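Local atomic coordinates of NDP-N-acetyl-D-galactosaminuronic acid dehydrogenase (Methanosarcina mazei Go1, PDB entry 3G79), a protein that probably oxidises UDP-N-acetyl-D-mannosamine to UDP-N-acetyl-D-mannosaminouronate, using two molecules of NAD+ as the oxidant. Residues A[44-49]-A[88-93]; A[410-415]-A[436-441]; A[415-420]-A[443-448]. All coordinates share one frame; numbering follows the deposited sequence.

Contact 1 (A[44-49]-A[88-93])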
ATOM      1  N   GLU A  44      40.594 -14.341   1.845  1.00 34.20           N
ATOM      2  CA  GLU A  44      41.674 -15.318   1.602  1.00 36.65           C
ATOM      3  C   GLU A  44      41.178 -16.758   1.615  1.00 37.89           C
ATOM      4  O   GLU A  44      41.565 -17.566   0.768  1.00 39.03           O
ATOM      5  CB  GLU A  44      42.842 -15.169   2.602  1.00 37.32           C
ATOM      6  CG  GLU A  44      43.806 -14.003   2.328  1.00 64.56           C
ATOM      7  CD  GLU A  44      44.805 -13.716   3.479  1.00 39.64           C
ATOM      8  OE1 GLU A  44      45.570 -12.731   3.349  1.00 64.86           O
ATOM      9  OE2 GLU A  44      44.833 -14.460   4.498  1.00 64.66           O
ATOM     10  N   LYS A  45      40.340 -17.073   2.597  1.00 37.61           N
ATOM     11  CA  LYS A  45      39.984 -18.448   2.897  1.00 37.97           C
ATOM     12  C   LYS A  45      38.752 -18.463   3.756  1.00 36.49           C
ATOM     13  O   LYS A  45      38.678 -17.765   4.782  1.00 37.35           O
ATOM     14  CB  LYS A  45      41.122 -19.202   3.613  1.00 40.11           C
ATOM     15  CG  LYS A  45      40.702 -20.611   4.095  1.00 54.04           C
ATOM     16  CD  LYS A  45      41.891 -21.575   4.294  1.00 43.50           C
ATOM     17  CE  LYS A  45      42.098 -22.506   3.095  1.00 54.61           C
ATOM     18  NZ  LYS A  45      40.915 -23.394   2.923  1.00 44.05           N
ATOM     19  N   VAL A  46      37.789 -19.265   3.315  1.00 34.29           N
ATOM     20  CA  VAL A  46      36.536 -19.463   4.007  1.00 32.80           C
ATOM     21  C   VAL A  46      36.477 -20.903   4.495  1.00 31.94           C
ATOM     22  O   VAL A  46      36.879 -21.822   3.794  1.00 32.04           O
ATOM     23  CB  VAL A  46      35.344 -19.161   3.061  1.00 32.86           C
ATOM     24  CG1 VAL A  46      33.984 -19.504   3.709  1.00 20.61           C
ATOM     25  CG2 VAL A  46      35.411 -17.681   2.535  1.00 20.51           C
ATOM     26  N   LEU A  47      35.976 -21.083   5.706  1.00 31.34           N
ATOM     27  CA  LEU A  47      35.706 -22.389   6.253  1.00 31.29           C
ATOM     28  C   LEU A  47      34.221 -22.552   6.311  1.00 31.51           C
ATOM     29  O   LEU A  47      33.509 -21.636   6.739  1.00 33.21           O
ATOM     30  CB  LEU A  47      36.277 -22.492   7.665  1.00 31.84           C
ATOM     31  CG  LEU A  47      37.800 -22.368   7.842  1.00 29.95           C
ATOM     32  CD1 LEU A  47      38.142 -22.329   9.299  1.00 32.97           C
ATOM     33  CD2 LEU A  47      38.592 -23.491   7.165  1.00 32.18           C
ATOM     34  N   GLY A  48      33.740 -23.703   5.855  1.00 30.33           N
ATOM     35  CA  GLY A  48      32.359 -24.100   6.045  1.00 28.99           C
ATOM     36  C   GLY A  48      32.291 -25.213   7.094  1.00 28.70           C
ATOM     37  O   GLY A  48      33.058 -26.215   7.057  1.00 28.43           O
ATOM     38  N   PHE A  49      31.347 -25.058   8.009  1.00 27.82           N
ATOM     39  CA  PHE A  49      31.278 -25.910   9.155  1.00 27.81           C
ATOM     40  C   PHE A  49      30.137 -26.914   9.057  1.00 31.44           C
ATOM     41  O   PHE A  49      28.955 -26.531   8.917  1.00 32.24           O
ATOM     42  CB  PHE A  49      31.257 -25.060  10.431  1.00 25.24           C
ATOM     43  CG  PHE A  49      32.574 -24.385  10.681  1.00 21.17           C
ATOM     44  CD1 PHE A  49      33.617 -25.084  11.288  1.00 23.16           C
ATOM     45  CD2 PHE A  49      32.799 -23.072  10.231  1.00 23.64           C
ATOM     46  CE1 PHE A  49      34.842 -24.502  11.466  1.00 20.54           C
ATOM     47  CE2 PHE A  49      34.026 -22.483  10.400  1.00 20.54           C
ATOM     48  CZ  PHE A  49      35.051 -23.187  11.002  1.00 22.93           C
ATOM     49  N   GLY A  88      42.058 -23.290  -3.572  1.00 39.14           N
ATOM     50  CA  GLY A  88      42.291 -23.421  -2.143  1.00 38.00           C
ATOM     51  C   GLY A  88      41.752 -22.307  -1.265  1.00 36.67           C
ATOM     52  O   GLY A  88      42.369 -22.004  -0.249  1.00 36.96           O
ATOM     53  N   LYS A  89      40.617 -21.710  -1.645  1.00 34.65           N
ATOM     54  CA  LYS A  89      39.998 -20.633  -0.847  1.00 33.59           C
ATOM     55  C   LYS A  89      38.776 -21.096  -0.010  1.00 33.59           C
ATOM     56  O   LYS A  89      38.137 -20.301   0.726  1.00 33.32           O
ATOM     57  CB  LYS A  89      39.580 -19.458  -1.750  1.00 31.86           C
ATOM     58  CG  LYS A  89      40.756 -18.712  -2.350  1.00 29.39           C
ATOM     59  CD  LYS A  89      40.294 -17.549  -3.128  1.00 28.96           C
ATOM     60  CE  LYS A  89      40.175 -16.334  -2.242  1.00 28.75           C
ATOM     61  NZ  LYS A  89      39.497 -15.225  -2.981  1.00 28.16           N
ATOM     62  N   PHE A  90      38.432 -22.363  -0.158  1.00 32.99           N
ATOM     63  CA  PHE A  90      37.309 -22.904   0.563  1.00 33.41           C
ATOM     64  C   PHE A  90      37.568 -24.347   0.976  1.00 34.48           C
ATOM     65  O   PHE A  90      38.174 -25.118   0.239  1.00 34.42           O
ATOM     66  CB  PHE A  90      36.045 -22.798  -0.271  1.00 32.61           C
ATOM     67  CG  PHE A  90      34.867 -23.485   0.340  1.00 36.68           C
ATOM     68  CD1 PHE A  90      34.194 -22.929   1.424  1.00 32.94           C
ATOM     69  CD2 PHE A  90      34.434 -24.713  -0.143  1.00 33.66           C
ATOM     70  CE1 PHE A  90      33.120 -23.560   1.996  1.00 35.65           C
ATOM     71  CE2 PHE A  90      33.321 -25.345   0.441  1.00 36.90           C
ATOM     72  CZ  PHE A  90      32.684 -24.757   1.509  1.00 31.80           C
ATOM     73  N   GLU A  91      37.102 -24.682   2.169  1.00 35.50           N
ATOM     74  CA  GLU A  91      37.277 -26.002   2.746  1.00 36.62           C
ATOM     75  C   GLU A  91      36.140 -26.216   3.726  1.00 35.98           C
ATOM     76  O   GLU A  91      35.763 -25.294   4.450  1.00 36.02           O
ATOM     77  CB  GLU A  91      38.606 -26.085   3.493  1.00 37.75           C
ATOM     78  CG  GLU A  91      38.892 -27.455   4.086  1.00 51.32           C
ATOM     79  CD  GLU A  91      40.018 -27.434   5.110  1.00 39.31           C
ATOM     80  OE1 GLU A  91      40.203 -28.473   5.812  1.00 51.25           O
ATOM     81  OE2 GLU A  91      40.696 -26.375   5.214  1.00 51.25           O
ATOM     82  N   CYS A  92      35.591 -27.425   3.721  1.00 35.01           N
ATOM     83  CA  CYS A  92      34.579 -27.834   4.676  1.00 34.28           C
ATOM     84  C   CYS A  92      35.246 -28.689   5.755  1.00 33.59           C
ATOM     85  O   CYS A  92      36.034 -29.598   5.460  1.00 33.28           O
ATOM     86  CB  CYS A  92      33.480 -28.610   3.952  1.00 34.41           C
ATOM     87  SG  CYS A  92      31.949 -28.918   4.862  1.00 38.34           S
ATOM     88  N   THR A  93      34.957 -28.363   7.008  1.00 33.57           N
ATOM     89  CA  THR A  93      35.530 -29.065   8.158  1.00 32.78           C
ATOM     90  C   THR A  93      34.497 -29.264   9.270  1.00 31.98           C
ATOM     91  O   THR A  93      33.619 -28.411   9.455  1.00 31.76           O
ATOM     92  CB  THR A  93      36.795 -28.364   8.699  1.00 33.15           C
ATOM     93  OG1 THR A  93      37.448 -29.186   9.689  1.00 42.90           O
ATOM     94  CG2 THR A  93      36.462 -26.975   9.290  1.00 43.42           C
TER
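Strands 45-49 and 90-93 run parallel, their axes 4.7 Å apart at closest and turned by 26°, and V46 N donates to K89 O, E91 N to V46 O, G48 N to E91 O and T93 N to G48 O. V46 and G48 thus each give both amide and carbonyl to this neighbour. On the face carrying V46, F90 and C92, the F90 ring makes the reach across to strand 45-49, beside G48. With its CG anti to the backbone N (chi1 173°), the ring comes to lie with CD1 4.1 Å from V46 CG1 and CE1 3.9 Å from G48 N. Glycine suits position 48 because a beta carbon here would come tight against F90 CE1; A38, V84 and V85 of two helices surround F90 further. On the other face, T93 CG2 packs beside F49 at 3.7 Å from CE1. The K45 chain, bent near its end, sets NZ 3.8 Å from E91 OE2, a long salt bridge between two partly exposed side chains. The K89 chain passes the E44 carbonyl, CG 3.4 Å from E44 O, and its NZ bonds to A40 O just beyond helix 30-39. A methionine in its place would probably leave the A40 carbonyl without its charged donor. G88 ends helix 77-86 in a Schellman motif, its positive phi easy for glycine, and turns the chain into the edge strand. The two strands, linked through helices 59-63 and 77-86, are the second and third of the 3-2-1-4-5-6 order that marks a Rossmann fold, here in the NAD-binding domain.

Contact 2 (A[410-415]-A[436-441]); sequences EVVRNA and KKVSAK
V412 and V438 both hold CG1 anti to the backbone N (chi1 163° and 176°), which brings these two methyls within 3.7 Å of each other, the side chains crossing at about a right angle. V438 CG1 also lies 3.4 Å from R413 CA, and R413 CB rests on the same methyl, while the guanidinium turns away to a salt bridge with E409. Branched, compact valines suit the close meeting of two helix ends. Just after V412 the chain makes a type II turn to A415, and N414 takes the positive phi (69°) that asparagine tolerates well. The turn presents N414 N to V438 O at 3.1 Å, so a carbonyl from the last turn of helix 432-439 gains a donor from the other segment. K441, bent at chi2 and chi3, curls back until NZ donates to N414 O at 2.8 Å, approaching from above the carbonyl plane. S439 packs its CB 3.5 Å from A415 O; a small residue fits so close to the turn. A valine pair and backbone bonds thus join the two helix ends; the carbonyl of N414 and, weakly and at long range, D416 OD1 would probably favour the positive charge of K441.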
ATOM      1  N   GLU A 410     -12.639 -36.688 -12.697  1.00 39.07           N
ATOM      2  CA  GLU A 410     -13.228 -37.493 -11.639  1.00 37.89           C
ATOM      3  C   GLU A 410     -13.682 -36.571 -10.508  1.00 35.83           C
ATOM      4  O   GLU A 410     -14.743 -36.747  -9.939  1.00 35.46           O
ATOM      5  CB  GLU A 410     -12.341 -38.708 -11.235  1.00 38.01           C
ATOM      6  CG  GLU A 410     -11.273 -38.538 -10.174  1.00 39.09           C
ATOM      7  CD  GLU A 410     -10.744 -39.902  -9.643  1.00 39.66           C
ATOM      8  OE1 GLU A 410     -10.283 -39.951  -8.473  1.00 39.05           O
ATOM      9  OE2 GLU A 410     -10.797 -40.922 -10.388  1.00 39.38           O
ATOM     10  N   VAL A 411     -12.888 -35.544 -10.250  1.00 35.05           N
ATOM     11  CA  VAL A 411     -13.219 -34.536  -9.253  1.00 33.84           C
ATOM     12  C   VAL A 411     -14.483 -33.753  -9.615  1.00 32.63           C
ATOM     13  O   VAL A 411     -15.328 -33.517  -8.766  1.00 32.38           O
ATOM     14  CB  VAL A 411     -12.056 -33.598  -9.026  1.00 33.65           C
ATOM     15  CG1 VAL A 411     -12.515 -32.401  -8.209  1.00 18.81           C
ATOM     16  CG2 VAL A 411     -10.942 -34.342  -8.317  1.00 17.81           C
ATOM     17  N   VAL A 412     -14.628 -33.398 -10.881  1.00 32.38           N
ATOM     18  CA  VAL A 412     -15.753 -32.577 -11.302  1.00 32.56           C
ATOM     19  C   VAL A 412     -17.029 -33.367 -11.573  1.00 33.32           C
ATOM     20  O   VAL A 412     -18.125 -32.820 -11.463  1.00 33.66           O
ATOM     21  CB  VAL A 412     -15.357 -31.669 -12.492  1.00 32.21           C
ATOM     22  CG1 VAL A 412     -16.562 -31.104 -13.225  1.00 15.71           C
ATOM     23  CG2 VAL A 412     -14.536 -30.571 -11.996  1.00 15.04           C
ATOM     24  N   ARG A 413     -16.907 -34.653 -11.894  1.00 34.43           N
ATOM     25  CA  ARG A 413     -18.096 -35.422 -12.262  1.00 35.13           C
ATOM     26  C   ARG A 413     -19.136 -35.482 -11.149  1.00 34.47           C
ATOM     27  O   ARG A 413     -18.810 -35.739  -9.994  1.00 34.61           O
ATOM     28  CB  ARG A 413     -17.757 -36.808 -12.846  1.00 36.00           C
ATOM     29  CG  ARG A 413     -17.732 -37.969 -11.892  1.00 60.45           C
ATOM     30  CD  ARG A 413     -17.802 -39.260 -12.671  1.00 36.94           C
ATOM     31  NE  ARG A 413     -17.129 -40.331 -11.943  1.00 61.11           N
ATOM     32  CZ  ARG A 413     -15.895 -40.765 -12.203  1.00 38.76           C
ATOM     33  NH1 ARG A 413     -15.373 -41.748 -11.475  1.00 61.53           N
ATOM     34  NH2 ARG A 413     -15.182 -40.237 -13.197  1.00 61.36           N
ATOM     35  N   ASN A 414     -20.376 -35.171 -11.515  1.00 34.21           N
ATOM     36  CA  ASN A 414     -21.509 -35.177 -10.587  1.00 34.03           C
ATOM     37  C   ASN A 414     -21.497 -34.072  -9.506  1.00 33.43           C
ATOM     38  O   ASN A 414     -22.310 -34.083  -8.586  1.00 33.60           O
ATOM     39  CB  ASN A 414     -21.687 -36.585  -9.993  1.00 34.34           C
ATOM     40  CG  ASN A 414     -21.975 -37.625 -11.068  1.00 48.81           C
ATOM     41  OD1 ASN A 414     -22.606 -37.316 -12.077  1.00 35.72           O
ATOM     42  ND2 ASN A 414     -21.506 -38.853 -10.869  1.00 35.17           N
ATOM     43  N   ALA A 415     -20.601 -33.102  -9.634  1.00 32.73           N
ATOM     44  CA  ALA A 415     -20.458 -32.074  -8.611  1.00 32.34           C
ATOM     45  C   ALA A 415     -21.532 -30.979  -8.672  1.00 32.37           C
ATOM     46  O   ALA A 415     -21.850 -30.469  -9.731  1.00 32.27           O
ATOM     47  CB  ALA A 415     -19.083 -31.474  -8.664  1.00 32.07           C
ATOM     48  N   LYS A 436     -19.950 -28.354 -17.473  1.00 34.07           N
ATOM     49  CA  LYS A 436     -21.385 -28.554 -17.450  1.00 34.19           C
ATOM     50  C   LYS A 436     -21.719 -30.018 -17.649  1.00 34.41           C
ATOM     51  O   LYS A 436     -22.563 -30.561 -16.948  1.00 34.56           O
ATOM     52  CB  LYS A 436     -22.072 -27.733 -18.534  1.00 33.97           C
ATOM     53  CG  LYS A 436     -23.501 -27.303 -18.187  1.00 34.76           C
ATOM     54  CD  LYS A 436     -24.530 -28.275 -18.684  1.00 33.35           C
ATOM     55  CE  LYS A 436     -25.950 -27.861 -18.250  1.00 35.69           C
ATOM     56  NZ  LYS A 436     -26.388 -26.580 -18.892  1.00 33.03           N
ATOM     57  N   LYS A 437     -21.070 -30.659 -18.611  1.00 34.67           N
ATOM     58  CA  LYS A 437     -21.435 -32.038 -18.901  1.00 35.10           C
ATOM     59  C   LYS A 437     -20.843 -33.007 -17.888  1.00 33.37           C
ATOM     60  O   LYS A 437     -21.519 -33.926 -17.453  1.00 34.18           O
ATOM     61  CB  LYS A 437     -21.208 -32.435 -20.379  1.00 36.85           C
ATOM     62  CG  LYS A 437     -19.781 -32.754 -20.847  1.00 59.42           C
ATOM     63  CD  LYS A 437     -19.523 -32.254 -22.308  1.00 38.96           C
ATOM     64  CE  LYS A 437     -20.789 -32.325 -23.212  1.00 59.62           C
ATOM     65  NZ  LYS A 437     -20.958 -31.119 -24.098  1.00 39.49           N
ATOM     66  N   VAL A 438     -19.607 -32.781 -17.472  1.00 30.84           N
ATOM     67  CA  VAL A 438     -19.022 -33.651 -16.482  1.00 28.61           C
ATOM     68  C   VAL A 438     -19.744 -33.506 -15.143  1.00 27.81           C
ATOM     69  O   VAL A 438     -20.121 -34.498 -14.537  1.00 26.90           O
ATOM     70  CB  VAL A 438     -17.560 -33.388 -16.358  1.00 28.11           C
ATOM     71  CG1 VAL A 438     -16.999 -34.224 -15.250  1.00 37.15           C
ATOM     72  CG2 VAL A 438     -16.879 -33.754 -17.666  1.00 37.44           C
ATOM     73  N   SER A 439     -19.979 -32.276 -14.693  1.00 28.20           N
ATOM     74  CA  SER A 439     -20.778 -32.087 -13.489  1.00 29.47           C
ATOM     75  C   SER A 439     -22.157 -32.719 -13.709  1.00 30.18           C
ATOM     76  O   SER A 439     -22.792 -33.204 -12.763  1.00 29.72           O
ATOM     77  CB  SER A 439     -20.911 -30.595 -13.112  1.00 30.16           C
ATOM     78  OG  SER A 439     -21.886 -29.910 -13.899  1.00 33.85           O
ATOM     79  N   ALA A 440     -22.601 -32.751 -14.970  1.00 31.49           N
ATOM     80  CA  ALA A 440     -24.001 -33.049 -15.276  1.00 32.72           C
ATOM     81  C   ALA A 440     -24.728 -31.999 -14.422  1.00 34.14           C
ATOM     82  O   ALA A 440     -24.056 -31.191 -13.777  1.00 36.35           O
ATOM     83  CB  ALA A 440     -24.360 -34.494 -14.896  1.00 32.80           C
ATOM     84  N   LYS A 441     -26.046 -31.919 -14.440  1.00 32.71           N
ATOM     85  CA  LYS A 441     -26.736 -30.949 -13.561  1.00 30.93           C
ATOM     86  C   LYS A 441     -27.831 -30.083 -14.148  1.00 31.65           C
ATOM     87  O   LYS A 441     -28.989 -30.136 -13.687  1.00 32.26           O
ATOM     88  CB  LYS A 441     -25.780 -30.091 -12.774  1.00 29.33           C
ATOM     89  CG  LYS A 441     -25.716 -30.435 -11.314  1.00 25.56           C
ATOM     90  CD  LYS A 441     -25.699 -31.937 -11.048  1.00 28.57           C
ATOM     91  CE  LYS A 441     -24.688 -32.219  -9.997  1.00 24.60           C
ATOM     92  NZ  LYS A 441     -24.888 -33.517  -9.372  1.00 28.25           N
TER

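Contact 3 (A[415-420]-A[443-448]); sequences ADAIVV and NPVIID
Two inner strands of the parallel sheet in the UDP-binding domain meet here, A417, I418, V419 and V420 lying beside V445, I446, I447 and D448. The ladder begins where V445 N donates to D416 O at 3.2 Å and goes on with I447 N to I418 O and V420 N to I447 O, the last at 2.7 Å; the bond from I418 N to V445 O is modelled unusually short. A417, V419, V445 and I447 form one face, where V445 and I447 pack on helix 321-345. There A417 CB touches V445 CG1 at 3.6 Å, a small methyl matched to a branched chain, and V419 CG2 lies 4.2 Å from I447 CB, those two side chains pointing the same way. On the opposite face I446 reaches over to strand 417-420, its CD1 4.1 Å from V420 CG2 and also close on I418, where the modelled separation is doubtfully short. Beta-branched residues suit both faces, since they favour extended backbone and fill the core under the helices. D448 is the polar exception: with CG anti to the backbone N (chi1 -168°), OD1 comes 3.6 Å from V420 CB, and the buried carboxylate is satisfied by the amides of R450 and I453, so it ties down the loop that leaves the strand. These are the fourth and fifth strands of a six-stranded parallel sheet whose 3-2-1-4-5-6 order is Rossmann-like.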
ATOM      1  N   ALA A 415     -20.601 -33.102  -9.634  1.00 32.73           N
ATOM      2  CA  ALA A 415     -20.458 -32.074  -8.611  1.00 32.34           C
ATOM      3  C   ALA A 415     -21.532 -30.979  -8.672  1.00 32.37           C
ATOM      4  O   ALA A 415     -21.850 -30.469  -9.731  1.00 32.27           O
ATOM      5  CB  ALA A 415     -19.083 -31.474  -8.664  1.00 32.07           C
ATOM      6  N   ASP A 416     -22.085 -30.632  -7.516  1.00 32.93           N
ATOM      7  CA  ASP A 416     -23.079 -29.552  -7.417  1.00 33.15           C
ATOM      8  C   ASP A 416     -22.436 -28.182  -7.552  1.00 33.35           C
ATOM      9  O   ASP A 416     -22.973 -27.330  -8.238  1.00 34.40           O
ATOM     10  CB  ASP A 416     -23.883 -29.654  -6.111  1.00 32.48           C
ATOM     11  CG  ASP A 416     -24.692 -30.935  -6.041  1.00 27.77           C
ATOM     12  OD1 ASP A 416     -25.808 -30.961  -6.589  1.00 32.76           O
ATOM     13  OD2 ASP A 416     -24.214 -31.930  -5.459  1.00 32.56           O
ATOM     14  N   ALA A 417     -21.283 -27.989  -6.915  1.00 32.51           N
ATOM     15  CA  ALA A 417     -20.547 -26.734  -6.995  1.00 32.15           C
ATOM     16  C   ALA A 417     -19.135 -26.944  -7.500  1.00 31.42           C
ATOM     17  O   ALA A 417     -18.477 -27.886  -7.085  1.00 32.03           O
ATOM     18  CB  ALA A 417     -20.508 -26.071  -5.646  1.00 32.58           C
ATOM     19  N   ILE A 418     -18.687 -26.083  -8.414  1.00 30.01           N
ATOM     20  CA  ILE A 418     -17.304 -26.056  -8.836  1.00 29.21           C
ATOM     21  C   ILE A 418     -16.671 -24.770  -8.285  1.00 29.62           C
ATOM     22  O   ILE A 418     -17.114 -23.644  -8.600  1.00 30.46           O
ATOM     23  CB  ILE A 418     -17.151 -26.151 -10.372  1.00 29.12           C
ATOM     24  CG1 ILE A 418     -17.654 -27.478 -10.895  1.00 18.91           C
ATOM     25  CG2 ILE A 418     -15.685 -25.993 -10.801  1.00 20.74           C
ATOM     26  CD1 ILE A 418     -18.239 -27.368 -12.260  1.00 27.99           C
ATOM     27  N   VAL A 419     -15.635 -24.953  -7.469  1.00 29.03           N
ATOM     28  CA  VAL A 419     -15.077 -23.890  -6.644  1.00 29.42           C
ATOM     29  C   VAL A 419     -13.559 -23.724  -6.876  1.00 30.75           C
ATOM     30  O   VAL A 419     -12.780 -24.654  -6.693  1.00 30.28           O
ATOM     31  CB  VAL A 419     -15.392 -24.150  -5.177  1.00 28.66           C
ATOM     32  CG1 VAL A 419     -14.957 -22.993  -4.330  1.00 23.05           C
ATOM     33  CG2 VAL A 419     -16.910 -24.364  -5.013  1.00 23.96           C
ATOM     34  N   VAL A 420     -13.157 -22.540  -7.318  1.00 31.68           N
ATOM     35  CA  VAL A 420     -11.796 -22.356  -7.826  1.00 32.20           C
ATOM     36  C   VAL A 420     -10.984 -21.601  -6.758  1.00 32.40           C
ATOM     37  O   VAL A 420     -11.374 -20.500  -6.368  1.00 32.03           O
ATOM     38  CB  VAL A 420     -11.819 -21.601  -9.199  1.00 32.17           C
ATOM     39  CG1 VAL A 420     -10.429 -21.378  -9.705  1.00 33.90           C
ATOM     40  CG2 VAL A 420     -12.619 -22.386 -10.266  1.00 32.98           C
ATOM     41  N   ASN A 443     -28.256 -26.777 -13.922  1.00 33.74           N
ATOM     42  CA  ASN A 443     -27.708 -25.559 -13.383  1.00 33.16           C
ATOM     43  C   ASN A 443     -26.598 -25.831 -12.407  1.00 32.98           C
ATOM     44  O   ASN A 443     -26.822 -25.752 -11.184  1.00 32.93           O
ATOM     45  CB  ASN A 443     -28.791 -24.743 -12.732  1.00 33.51           C
ATOM     46  CG  ASN A 443     -29.821 -24.282 -13.719  1.00 27.43           C
ATOM     47  OD1 ASN A 443     -31.013 -24.414 -13.475  1.00 34.99           O
ATOM     48  ND2 ASN A 443     -29.378 -23.737 -14.844  1.00 33.99           N
ATOM     49  N   PRO A 444     -25.397 -26.160 -12.933  1.00 32.78           N
ATOM     50  CA  PRO A 444     -24.265 -26.308 -12.053  1.00 32.78           C
ATOM     51  C   PRO A 444     -23.756 -24.966 -11.605  1.00 33.15           C
ATOM     52  O   PRO A 444     -23.925 -23.938 -12.290  1.00 33.21           O
ATOM     53  CB  PRO A 444     -23.220 -27.027 -12.898  1.00 32.77           C
ATOM     54  CG  PRO A 444     -23.591 -26.819 -14.276  1.00 19.30           C
ATOM     55  CD  PRO A 444     -24.999 -26.288 -14.345  1.00 33.23           C
ATOM     56  N   VAL A 445     -23.143 -25.014 -10.429  1.00 32.96           N
ATOM     57  CA  VAL A 445     -22.708 -23.868  -9.692  1.00 31.89           C
ATOM     58  C   VAL A 445     -21.192 -23.813  -9.827  1.00 31.53           C
ATOM     59  O   VAL A 445     -20.525 -24.824  -9.584  1.00 32.13           O
ATOM     60  CB  VAL A 445     -23.153 -24.054  -8.240  1.00 31.74           C
ATOM     61  CG1 VAL A 445     -22.192 -23.372  -7.271  1.00 16.79           C
ATOM     62  CG2 VAL A 445     -24.634 -23.564  -8.042  1.00 16.45           C
ATOM     63  N   ILE A 446     -20.668 -22.658 -10.270  1.00 30.50           N
ATOM     64  CA  ILE A 446     -19.225 -22.357 -10.259  1.00 29.60           C
ATOM     65  C   ILE A 446     -18.959 -21.116  -9.402  1.00 28.66           C
ATOM     66  O   ILE A 446     -19.583 -20.098  -9.606  1.00 28.02           O
ATOM     67  CB  ILE A 446     -18.613 -22.206 -11.721  1.00 29.42           C
ATOM     68  CG1 ILE A 446     -17.112 -21.928 -11.693  1.00 28.64           C
ATOM     69  CG2 ILE A 446     -19.237 -21.080 -12.502  1.00 29.36           C
ATOM     70  CD1 ILE A 446     -16.288 -23.091 -12.060  1.00 28.63           C
ATOM     71  N   ILE A 447     -18.023 -21.226  -8.455  1.00 29.02           N
ATOM     72  CA  ILE A 447     -17.566 -20.115  -7.565  1.00 28.03           C
ATOM     73  C   ILE A 447     -16.045 -19.884  -7.740  1.00 27.61           C
ATOM     74  O   ILE A 447     -15.243 -20.803  -7.512  1.00 29.03           O
ATOM     75  CB  ILE A 447     -17.845 -20.446  -6.062  1.00 27.53           C
ATOM     76  CG1 ILE A 447     -19.319 -20.267  -5.683  1.00 14.59           C
ATOM     77  CG2 ILE A 447     -17.192 -19.433  -5.185  1.00 13.10           C
ATOM     78  CD1 ILE A 447     -20.259 -21.208  -6.217  1.00 28.20           C
ATOM     79  N   ASP A 448     -15.666 -18.677  -8.149  1.00 26.69           N
ATOM     80  CA  ASP A 448     -14.274 -18.314  -8.521  1.00 27.18           C
ATOM     81  C   ASP A 448     -13.559 -17.455  -7.496  1.00 27.40           C
ATOM     82  O   ASP A 448     -13.945 -16.314  -7.248  1.00 27.80           O
ATOM     83  CB  ASP A 448     -14.252 -17.534  -9.853  1.00 27.79           C
ATOM     84  CG  ASP A 448     -12.830 -17.388 -10.448  1.00 44.36           C
ATOM     85  OD1 ASP A 448     -11.920 -18.120 -10.021  1.00 27.54           O
ATOM     86  OD2 ASP A 448     -12.623 -16.559 -11.362  1.00 27.25           O
TER

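How the contacts relate
From the N terminus, contact 1 comes first: it closes over 38 intervening residues, 15 of them helical and none in a strand, and joins two strands at one edge of the NAD-binding sheet. It is complete before the others open, and lies on the opposite side of the chain's centre, its nearest atoms about 44 Å from contact 2 and about 43 Å from contact 3. Contact 2 closes over 20 residues and contact 3 over 22; the two cross, because their segments alternate along the chain and share A415. Each segment of contact 2 ends a helix that leads into a strand of contact 3. S439 and K436 against P444, and V412 against I418, join these helix ends to the segments that follow them.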